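PDB 3D0C: dihydrodipicolinate synthase from Oceanobacillus iheyensis HTE831, which probably catalyses the condensation of pyruvate with aspartate semialdehyde to 4-hydroxy-tetrahydrodipicolinate in lysine biosynthesis. Local coordinates for residues Thr63-Glu66 with Ala67-Ala71; Val70-Arg73 with Val74-Val78; Ala253-Asn256 with Asn257-Val261; Asn288-Leu291 with Glu292-Leu296. The protein carries 1 engineered substitution. All blocks are in the same frame, centred on the assembly; numbering follows the deposited sequence.

Contact 1. Residues Thr63-Glu66 with Ala67-Ala71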
loop_
_atom_site.group_PDB
_atom_site.type_symbol
_atom_site.label_atom_id
_atom_site.label_comp_id
_atom_site.label_asym_id
_atom_site.label_seq_id
_atom_site.Cartn_x
_atom_site.Cartn_y
_atom_site.Cartn_z
ATOM N N THR A 63 7.222 9.570 8.578
ATOM C CA THR A 63 6.159 10.557 8.435
ATOM C C THR A 63 6.588 11.334 7.196
ATOM O O THR A 63 7.708 11.152 6.707
ATOM C CB THR A 63 6.101 11.551 9.619
ATOM O OG1 THR A 63 7.347 12.249 9.713
ATOM C CG2 THR A 63 5.815 10.831 10.931
ATOM N N ILE A 64 5.711 12.191 6.688
ATOM C CA ILE A 64 6.023 13.000 5.510
ATOM C C ILE A 64 7.208 13.917 5.825
ATOM O O ILE A 64 8.130 14.085 5.014
ATOM C CB ILE A 64 4.789 13.849 5.093
ATOM C CG1 ILE A 64 3.684 12.934 4.555
ATOM C CG2 ILE A 64 5.182 14.899 4.056
ATOM C CD1 ILE A 64 4.082 12.109 3.336
ATOM N N GLU A 65 7.183 14.511 7.012
ATOM C CA GLU A 65 8.261 15.400 7.431
ATOM C C GLU A 65 9.612 14.672 7.465
ATOM O O GLU A 65 10.626 15.196 6.990
ATOM C CB GLU A 65 7.943 15.967 8.810
ATOM C CG GLU A 65 9.024 16.838 9.390
ATOM C CD GLU A 65 8.714 17.221 10.820
ATOM O OE1 GLU A 65 8.563 16.299 11.653
ATOM O OE2 GLU A 65 8.618 18.432 11.116
ATOM N N GLU A 66 9.627 13.471 8.036
ATOM C CA GLU A 66 10.858 12.694 8.107
ATOM C C GLU A 66 11.336 12.294 6.716
ATOM O O GLU A 66 12.534 12.278 6.456
ATOM C CB GLU A 66 10.658 11.427 8.944
ATOM C CG GLU A 66 10.297 11.666 10.393
ATOM C CD GLU A 66 10.110 10.365 11.141
ATOM O OE1 GLU A 66 9.301 9.531 10.680
ATOM O OE2 GLU A 66 10.770 10.171 12.180
ATOM N N ALA A 67 10.411 11.968 5.820
ATOM C CA ALA A 67 10.802 11.570 4.469
ATOM C C ALA A 67 11.495 12.720 3.744
ATOM O O ALA A 67 12.505 12.522 3.066
ATOM C CB ALA A 67 9.579 11.091 3.676
ATOM N N LYS A 68 10.969 13.930 3.882
ATOM C CA LYS A 68 11.604 15.069 3.237
ATOM C C LYS A 68 13.004 15.262 3.831
ATOM O O LYS A 68 13.960 15.545 3.104
ATOM C CB LYS A 68 10.775 16.335 3.449
ATOM C CG LYS A 68 9.399 16.286 2.808
ATOM C CD LYS A 68 8.604 17.522 3.167
ATOM C CE LYS A 68 7.251 17.523 2.482
ATOM N NZ LYS A 68 6.420 18.666 2.946
ATOM N N GLN A 69 13.121 15.100 5.149
ATOM C CA GLN A 69 14.413 15.265 5.819
ATOM C C GLN A 69 15.454 14.254 5.331
ATOM O O GLN A 69 16.624 14.597 5.158
ATOM C CB GLN A 69 14.255 15.142 7.338
ATOM C CG GLN A 69 13.384 16.221 7.972
ATOM C CD GLN A 69 13.418 16.180 9.490
ATOM O OE1 GLN A 69 13.189 15.136 10.106
ATOM N NE2 GLN A 69 13.699 17.324 10.103
ATOM N N VAL A 70 15.031 13.012 5.115
ATOM C CA VAL A 70 15.943 11.981 4.630
ATOM C C VAL A 70 16.399 12.306 3.213
ATOM O O VAL A 70 17.592 12.276 2.913
ATOM C CB VAL A 70 15.276 10.581 4.634
ATOM C CG1 VAL A 70 16.210 9.552 4.008
ATOM C CG2 VAL A 70 14.930 10.179 6.059
ATOM N N ALA A 71 15.456 12.630 2.338
ATOM C CA ALA A 71 15.804 12.961 0.963
ATOM C C ALA A 71 16.777 14.137 0.955
ATOM O O ALA A 71 17.820 14.100 0.296
ATOM C CB ALA A 71 14.546 13.309 0.168
#
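A capping box opens helix 64-78, and the first turn it secures is bonded to the next: A67 N donates to T63 O at 3.0 Å, and the bonds K68 N to I64 O, Q69 N to E65 O and V70 N to E66 O follow in step. Within the box, E66 N donates to T63 OG1 at 3.1 Å in a nearly straight bond (164°), while T63 N donates to E66 OE1 at 3.0 Å, where the oxygen offers its anti lone pair, the one away from OE2. Because CG of E66 stands beside its own backbone N (chi1 -62°), the carboxylate folds back over the helix start. R279 forms a salt bridge with the same OE1. On another side of the helix, I64 CG2 meets K68 CE at 3.7 Å, the two side chains crossing at a slant; the lysine runs extended past the isoleucine to a salt bridge with E97 of helix 92-104. Q69 lays its CG against E65 O at 3.1 Å. W32 of helix 32-44 packs on Q69 and V70. A reciprocal Thr/Glu capping box of this kind starts a helix that links two parallel strands, 49-50 and 83-88, of the TIM barrel.

Contact 2. Residues Val70-Arg73 with Val74-Val78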
loop_
_atom_site.group_PDB
_atom_site.type_symbol
_atom_site.label_atom_id
_atom_site.label_comp_id
_atom_site.label_asym_id
_atom_site.label_seq_id
_atom_site.Cartn_x
_atom_site.Cartn_y
_atom_site.Cartn_z
ATOM N N VAL A 70 15.031 13.012 5.115
ATOM C CA VAL A 70 15.943 11.981 4.630
ATOM C C VAL A 70 16.399 12.306 3.213
ATOM O O VAL A 70 17.592 12.276 2.913
ATOM C CB VAL A 70 15.276 10.581 4.634
ATOM C CG1 VAL A 70 16.210 9.552 4.008
ATOM C CG2 VAL A 70 14.930 10.179 6.059
ATOM N N ALA A 71 15.456 12.630 2.338
ATOM C CA ALA A 71 15.804 12.961 0.963
ATOM C C ALA A 71 16.777 14.137 0.955
ATOM O O ALA A 71 17.820 14.100 0.296
ATOM C CB ALA A 71 14.546 13.309 0.168
ATOM N N THR A 72 16.430 15.182 1.698
ATOM C CA THR A 72 17.268 16.368 1.771
ATOM C C THR A 72 18.670 16.008 2.254
ATOM O O THR A 72 19.673 16.374 1.626
ATOM C CB THR A 72 16.635 17.420 2.714
ATOM O OG1 THR A 72 15.403 17.884 2.142
ATOM C CG2 THR A 72 17.566 18.605 2.912
ATOM N N ARG A 73 18.723 15.272 3.361
ATOM C CA ARG A 73 19.980 14.844 3.979
ATOM C C ARG A 73 20.875 14.066 3.016
ATOM O O ARG A 73 22.067 14.359 2.866
ATOM C CB ARG A 73 19.682 13.962 5.189
ATOM C CG ARG A 73 20.912 13.518 5.966
ATOM C CD ARG A 73 21.367 14.617 6.913
ATOM N NE ARG A 73 22.329 14.132 7.899
ATOM C CZ ARG A 73 22.634 14.782 9.018
ATOM N NH1 ARG A 73 22.048 15.941 9.287
ATOM N NH2 ARG A 73 23.521 14.274 9.865
ATOM N N VAL A 74 20.305 13.050 2.377
ATOM C CA VAL A 74 21.071 12.246 1.440
ATOM C C VAL A 74 21.554 13.080 0.262
ATOM O O VAL A 74 22.729 13.023 -0.100
ATOM C CB VAL A 74 20.242 11.050 0.909
ATOM C CG1 VAL A 74 21.085 10.218 -0.070
ATOM C CG2 VAL A 74 19.784 10.187 2.066
ATOM N N THR A 75 20.653 13.862 -0.334
ATOM C CA THR A 75 21.016 14.693 -1.479
ATOM C C THR A 75 22.210 15.605 -1.171
ATOM O O THR A 75 23.175 15.674 -1.944
ATOM C CB THR A 75 19.819 15.570 -1.940
ATOM O OG1 THR A 75 18.749 14.725 -2.386
ATOM C CG2 THR A 75 20.236 16.493 -3.085
ATOM N N GLU A 76 22.139 16.303 -0.040
ATOM C CA GLU A 76 23.204 17.215 0.356
ATOM C C GLU A 76 24.502 16.484 0.690
ATOM O O GLU A 76 25.585 16.946 0.327
ATOM C CB GLU A 76 22.741 18.079 1.536
ATOM C CG GLU A 76 21.445 18.823 1.240
ATOM C CD GLU A 76 21.064 19.832 2.306
ATOM O OE1 GLU A 76 21.157 19.502 3.507
ATOM O OE2 GLU A 76 20.653 20.953 1.938
ATOM N N LEU A 77 24.403 15.343 1.364
ATOM C CA LEU A 77 25.595 14.578 1.710
ATOM C C LEU A 77 26.287 14.081 0.436
ATOM O O LEU A 77 27.506 14.216 0.282
ATOM C CB LEU A 77 25.232 13.390 2.601
ATOM C CG LEU A 77 26.408 12.528 3.056
ATOM C CD1 LEU A 77 27.436 13.394 3.769
ATOM C CD2 LEU A 77 25.907 11.432 3.972
ATOM N N VAL A 78 25.503 13.512 -0.478
ATOM C CA VAL A 78 26.039 13.014 -1.741
ATOM C C VAL A 78 26.739 14.169 -2.447
ATOM O O VAL A 78 27.818 14.006 -3.021
ATOM C CB VAL A 78 24.920 12.468 -2.659
ATOM C CG1 VAL A 78 25.486 12.134 -4.032
ATOM C CG2 VAL A 78 24.291 11.232 -2.035
#
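V70 meets V74 one turn on, the two side chains side by side and pointing the same way, with V70 CG1 4.1 Å from V74 CG2. Beneath them V74 N donates to V70 O, nearly straight. V70 packs on loop residues V21 and I30, V74 on P52 and on I50 of strand 49-50. At A71 the carbonyl takes two bonds from one residue: T75 N lies almost in line with the C=O at 2.9 Å, and T75 OG1 comes to A71 O from above the carbonyl plane, also at 2.9 Å. With OG1 beside its own backbone N (chi1 -63°), the T75 hydroxyl folds back onto the preceding turn, while its side chain packs on V84 of strand 83-88. T72 sets its CG2 methyl 3.7 Å from E76 OE1, the extended glutamate lying alongside; E76 CG rests on T72 O at 3.0 Å. The hydroxyl of T72 is hydrogen-bonded to K68 O and to S105 OG. R73 O receives L77 N, and L77 CB touches R73 O at 3.3 Å. The R73 side chain bends at chi2 (81°) and ends in a salt bridge with D36 of helix 32-44, where L77 also packs; R73 NH1 stays 6.8 Å from E76 OE1. The chemistry is therefore divided round the helix: V74 and T75 pack against strands, and the buried T75 hydroxyl is satisfied by A71 O of the turn before, while the charge of R73 is probably balanced by D36 and E76 stays at the solvent side.

Contact 3. Residues Ala253-Asn256 with Asn257-Val261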
loop_
_atom_site.group_PDB
_atom_site.type_symbol
_atom_site.label_atom_id
_atom_site.label_comp_id
_atom_site.label_asym_id
_atom_site.label_seq_id
_atom_site.Cartn_x
_atom_site.Cartn_y
_atom_site.Cartn_z
ATOM N N ALA A 253 13.380 -12.433 1.087
ATOM C CA ALA A 253 12.052 -12.675 0.548
ATOM C C ALA A 253 11.131 -13.517 1.438
ATOM O O ALA A 253 9.932 -13.581 1.187
ATOM C CB ALA A 253 12.173 -13.304 -0.849
ATOM N N LYS A 254 11.670 -14.145 2.480
ATOM C CA LYS A 254 10.840 -14.971 3.361
ATOM C C LYS A 254 9.706 -14.191 4.020
ATOM O O LYS A 254 9.818 -12.986 4.254
ATOM C CB LYS A 254 11.678 -15.622 4.466
ATOM C CG LYS A 254 12.744 -16.591 3.989
ATOM C CD LYS A 254 13.292 -17.409 5.163
ATOM C CE LYS A 254 12.231 -18.357 5.725
ATOM N NZ LYS A 254 12.706 -19.164 6.888
ATOM N N HIS A 255 8.619 -14.890 4.327
ATOM C CA HIS A 255 7.462 -14.274 4.965
ATOM C C HIS A 255 6.886 -13.181 4.077
ATOM O O HIS A 255 6.556 -12.087 4.538
ATOM C CB HIS A 255 7.857 -13.702 6.328
ATOM C CG HIS A 255 8.677 -14.641 7.153
ATOM N ND1 HIS A 255 8.273 -15.928 7.435
ATOM C CD2 HIS A 255 9.898 -14.497 7.721
ATOM C CE1 HIS A 255 9.210 -16.538 8.138
ATOM N NE2 HIS A 255 10.207 -15.692 8.323
ATOM N N ASN A 256 6.768 -13.491 2.790
ATOM C CA ASN A 256 6.222 -12.554 1.821
ATOM C C ASN A 256 7.000 -11.238 1.839
ATOM O O ASN A 256 6.416 -10.153 1.817
ATOM C CB ASN A 256 4.732 -12.326 2.120
ATOM C CG ASN A 256 4.055 -11.432 1.097
ATOM O OD1 ASN A 256 4.303 -11.544 -0.103
ATOM N ND2 ASN A 256 3.183 -10.550 1.568
ATOM N N ASN A 257 8.326 -11.357 1.888
ATOM C CA ASN A 257 9.230 -10.209 1.893
ATOM C C ASN A 257 9.284 -9.440 3.209
ATOM O O ASN A 257 9.852 -8.342 3.268
ATOM C CB ASN A 257 8.866 -9.246 0.757
ATOM C CG ASN A 257 8.847 -9.931 -0.597
ATOM O OD1 ASN A 257 9.840 -10.519 -1.020
ATOM N ND2 ASN A 257 7.706 -9.862 -1.280
ATOM N N GLY A 258 8.697 -10.008 4.262
ATOM C CA GLY A 258 8.726 -9.345 5.555
ATOM C C GLY A 258 10.152 -9.144 6.032
ATOM O O GLY A 258 10.468 -8.150 6.689
ATOM N N ASN A 259 11.017 -10.093 5.672
ATOM C CA ASN A 259 12.435 -10.080 6.044
ATOM C C ASN A 259 13.304 -9.133 5.230
ATOM O O ASN A 259 14.482 -8.942 5.548
ATOM C CB ASN A 259 13.033 -11.480 5.869
ATOM C CG ASN A 259 12.915 -12.336 7.106
ATOM O OD1 ASN A 259 12.295 -11.942 8.090
ATOM N ND2 ASN A 259 13.510 -13.523 7.059
ATOM N N ASN A 260 12.733 -8.538 4.187
ATOM C CA ASN A 260 13.507 -7.691 3.288
ATOM C C ASN A 260 14.530 -6.724 3.883
ATOM O O ASN A 260 15.707 -6.771 3.518
ATOM C CB ASN A 260 12.568 -6.935 2.345
ATOM C CG ASN A 260 13.313 -6.275 1.211
ATOM O OD1 ASN A 260 14.032 -5.308 1.416
ATOM N ND2 ASN A 260 13.164 -6.815 0.006
ATOM N N VAL A 261 14.097 -5.844 4.780
ATOM C CA VAL A 261 15.007 -4.880 5.391
ATOM C C VAL A 261 15.697 -5.378 6.671
ATOM O O VAL A 261 16.881 -5.096 6.890
ATOM C CB VAL A 261 14.279 -3.551 5.714
ATOM C CG1 VAL A 261 15.245 -2.554 6.390
ATOM C CG2 VAL A 261 13.736 -2.949 4.447
#
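H255 presents its ring edge to the side-chain amide of N259, with H255 CD2 3.5 Å from N259 OD1. The oxygen lies in the ring plane, and ring and amide planes stand almost perpendicular (86°). K254 CB lies above one face, near the rim of the ring, and is 3.8 Å from N259 ND2. This is the packed side of the contact, and its polar ends converge on D289 of helix 287-303: K254 NZ makes a salt bridge to it, N259 ND2 bonds to OD2, and H255 NE2 probably does so too. N259 ND2 bonds L251 O as well, so ND2 has two acceptors.

The backbone under this cluster is less regular. N257 N donates to A253 O at 2.8 Å and G258 N to H255 O at 3.0 Å, both from well above the carbonyl plane, and N259 N reaches K254 O only weakly, at 3.4 Å. H255, N256 and N257 all have positive phi, which breaks the helical path before a type I beta turn from N257 to N260. On the looser side, N257 OD1 merely packs on A253 CB at 3.6 Å, and the N256 amide lies askew to that of N257 (planes 41° apart) and packs on H148 of the second subunit. The N257 side chain lies about 8 Å from that of Y143, the predicted proton donor/acceptor. The irregular link thus joins helix 235-257 to helix 260-270, with helix 287-303 beside the K254/H255/N259 cluster and Y119 of the second subunit packing on N257, N260 and V261.

Contact 4. Residues Asn288-Leu291 with Glu292-Leu296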
loop_
_atom_site.group_PDB
_atom_site.type_symbol
_atom_site.label_atom_id
_atom_site.label_comp_id
_atom_site.label_asym_id
_atom_site.label_seq_id
_atom_site.Cartn_x
_atom_site.Cartn_y
_atom_site.Cartn_z
ATOM N N ASN A 288 15.265 -18.702 14.155
ATOM C CA ASN A 288 15.720 -19.547 13.063
ATOM C C ASN A 288 16.268 -18.767 11.874
ATOM O O ASN A 288 17.280 -19.160 11.296
ATOM C CB ASN A 288 14.591 -20.483 12.616
ATOM C CG ASN A 288 14.320 -21.594 13.628
ATOM O OD1 ASN A 288 15.248 -22.263 14.088
ATOM N ND2 ASN A 288 13.048 -21.801 13.969
ATOM N N ASP A 289 15.614 -17.671 11.497
ATOM C CA ASP A 289 16.110 -16.879 10.376
ATOM C C ASP A 289 17.404 -16.185 10.776
ATOM O O ASP A 289 18.288 -15.960 9.952
ATOM C CB ASP A 289 15.083 -15.832 9.945
ATOM C CG ASP A 289 13.916 -16.436 9.197
ATOM O OD1 ASP A 289 14.012 -17.614 8.789
ATOM O OD2 ASP A 289 12.907 -15.725 9.002
ATOM N N ARG A 290 17.514 -15.839 12.052
ATOM C CA ARG A 290 18.722 -15.182 12.531
ATOM C C ARG A 290 19.894 -16.167 12.377
ATOM O O ARG A 290 20.966 -15.809 11.892
ATOM C CB ARG A 290 18.531 -14.745 13.996
ATOM C CG ARG A 290 19.654 -13.875 14.558
ATOM C CD ARG A 290 19.295 -13.249 15.921
ATOM N NE ARG A 290 18.293 -12.178 15.860
ATOM C CZ ARG A 290 17.006 -12.331 16.166
ATOM N NH1 ARG A 290 16.550 -13.518 16.552
ATOM N NH2 ARG A 290 16.175 -11.292 16.116
ATOM N N LEU A 291 19.670 -17.414 12.767
ATOM C CA LEU A 291 20.698 -18.446 12.656
ATOM C C LEU A 291 21.083 -18.664 11.190
ATOM O O LEU A 291 22.266 -18.769 10.852
ATOM C CB LEU A 291 20.180 -19.753 13.267
ATOM C CG LEU A 291 21.087 -20.984 13.194
ATOM C CD1 LEU A 291 22.455 -20.664 13.790
ATOM C CD2 LEU A 291 20.419 -22.141 13.933
ATOM N N GLU A 292 20.082 -18.714 10.317
ATOM C CA GLU A 292 20.341 -18.914 8.895
ATOM C C GLU A 292 21.209 -17.801 8.332
ATOM O O GLU A 292 22.096 -18.051 7.513
ATOM C CB GLU A 292 19.031 -18.994 8.109
ATOM C CG GLU A 292 18.433 -20.387 8.060
ATOM C CD GLU A 292 17.446 -20.558 6.914
ATOM O OE1 GLU A 292 17.810 -20.234 5.759
ATOM O OE2 GLU A 292 16.316 -21.027 7.170
ATOM N N LEU A 293 20.958 -16.572 8.774
ATOM C CA LEU A 293 21.736 -15.439 8.299
ATOM C C LEU A 293 23.173 -15.530 8.799
ATOM O O LEU A 293 24.124 -15.302 8.044
ATOM C CB LEU A 293 21.102 -14.129 8.776
ATOM C CG LEU A 293 21.878 -12.858 8.427
ATOM C CD1 LEU A 293 22.091 -12.760 6.920
ATOM C CD2 LEU A 293 21.112 -11.658 8.937
ATOM N N GLU A 294 23.326 -15.859 10.078
ATOM C CA GLU A 294 24.655 -15.977 10.672
ATOM C C GLU A 294 25.484 -17.023 9.925
ATOM O O GLU A 294 26.672 -16.819 9.666
ATOM C CB GLU A 294 24.542 -16.340 12.160
ATOM C CG GLU A 294 23.758 -15.323 12.992
ATOM C CD GLU A 294 23.641 -15.713 14.459
ATOM O OE1 GLU A 294 23.800 -16.914 14.778
ATOM O OE2 GLU A 294 23.378 -14.821 15.295
ATOM N N GLU A 295 24.852 -18.137 9.576
ATOM C CA GLU A 295 25.536 -19.206 8.854
ATOM C C GLU A 295 25.944 -18.757 7.451
ATOM O O GLU A 295 27.018 -19.123 6.967
ATOM C CB GLU A 295 24.637 -20.436 8.746
ATOM C CG GLU A 295 24.144 -20.972 10.085
ATOM C CD GLU A 295 23.398 -22.290 9.949
ATOM O OE1 GLU A 295 22.388 -22.333 9.213
ATOM O OE2 GLU A 295 23.824 -23.283 10.578
ATOM N N LEU A 296 25.083 -17.981 6.791
ATOM C CA LEU A 296 25.394 -17.490 5.454
ATOM C C LEU A 296 26.622 -16.593 5.517
ATOM O O LEU A 296 27.516 -16.690 4.676
ATOM C CB LEU A 296 24.213 -16.703 4.868
ATOM C CG LEU A 296 24.495 -15.929 3.571
ATOM C CD1 LEU A 296 25.041 -16.866 2.503
ATOM C CD2 LEU A 296 23.210 -15.266 3.089
#
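Four successive i to i+4 backbone bonds, E292 N to N288 O, L293 N to D289 O, E294 N to R290 O and E295 N to L291 O, each 3.0 Å long, carry helix 287-303 through this part of the chain. Over them, L291 CD1 touches both E295 CG and E294 OE1 at 4.1 Å; the L291 and E294 side chains cross at about a right angle. CG of L291 is anti to its backbone N (chi1 177°), which brings CD1 to E294 and E295. Both glutamates lean back on the preceding turn, E294 CG resting on R290 O and E295 CG on L291 O, each at 3.0 Å. E294 OE2 also comes to 3.9 Å from R290 CG, meeting the aliphatic part of the arginine; R290 NE, 5.8 Å from that oxygen, instead forms a salt bridge with E266 of helix 260-270. D289 OD1 and E292 OE2 lie 4.4 Å apart with like charge. L293 packs inward on L285, E266 and Q270. The proximity of these two acids is probably tolerated because D289 is already engaged by the cluster of contact 3, where K254 supplies a positive charge; the exposed residues N288, L291, E292 and E295, by contrast, include two acids beside a leucine.

Contacts 1 and 2 follow one another along helix 64-78, sharing V70 and A71, with centres 10 Å apart; this helix connects strands 49-50 and 83-88 of the eight-stranded barrel. Contacts 3 and 4 come much later in the chain, in the helices that follow the last barrel strand, 210-213. Their centres are 14 Å apart, and they touch directly where K254 and H255 meet D289, joining the kinked end of helix 235-257 to helix 287-303. The two groups do not touch: contact 1 is about 24 Å from contact 3 and 33 Å from contact 4, centre to centre. One pair thus belongs to the barrel's helical layer, the other to its C-terminal helical extension.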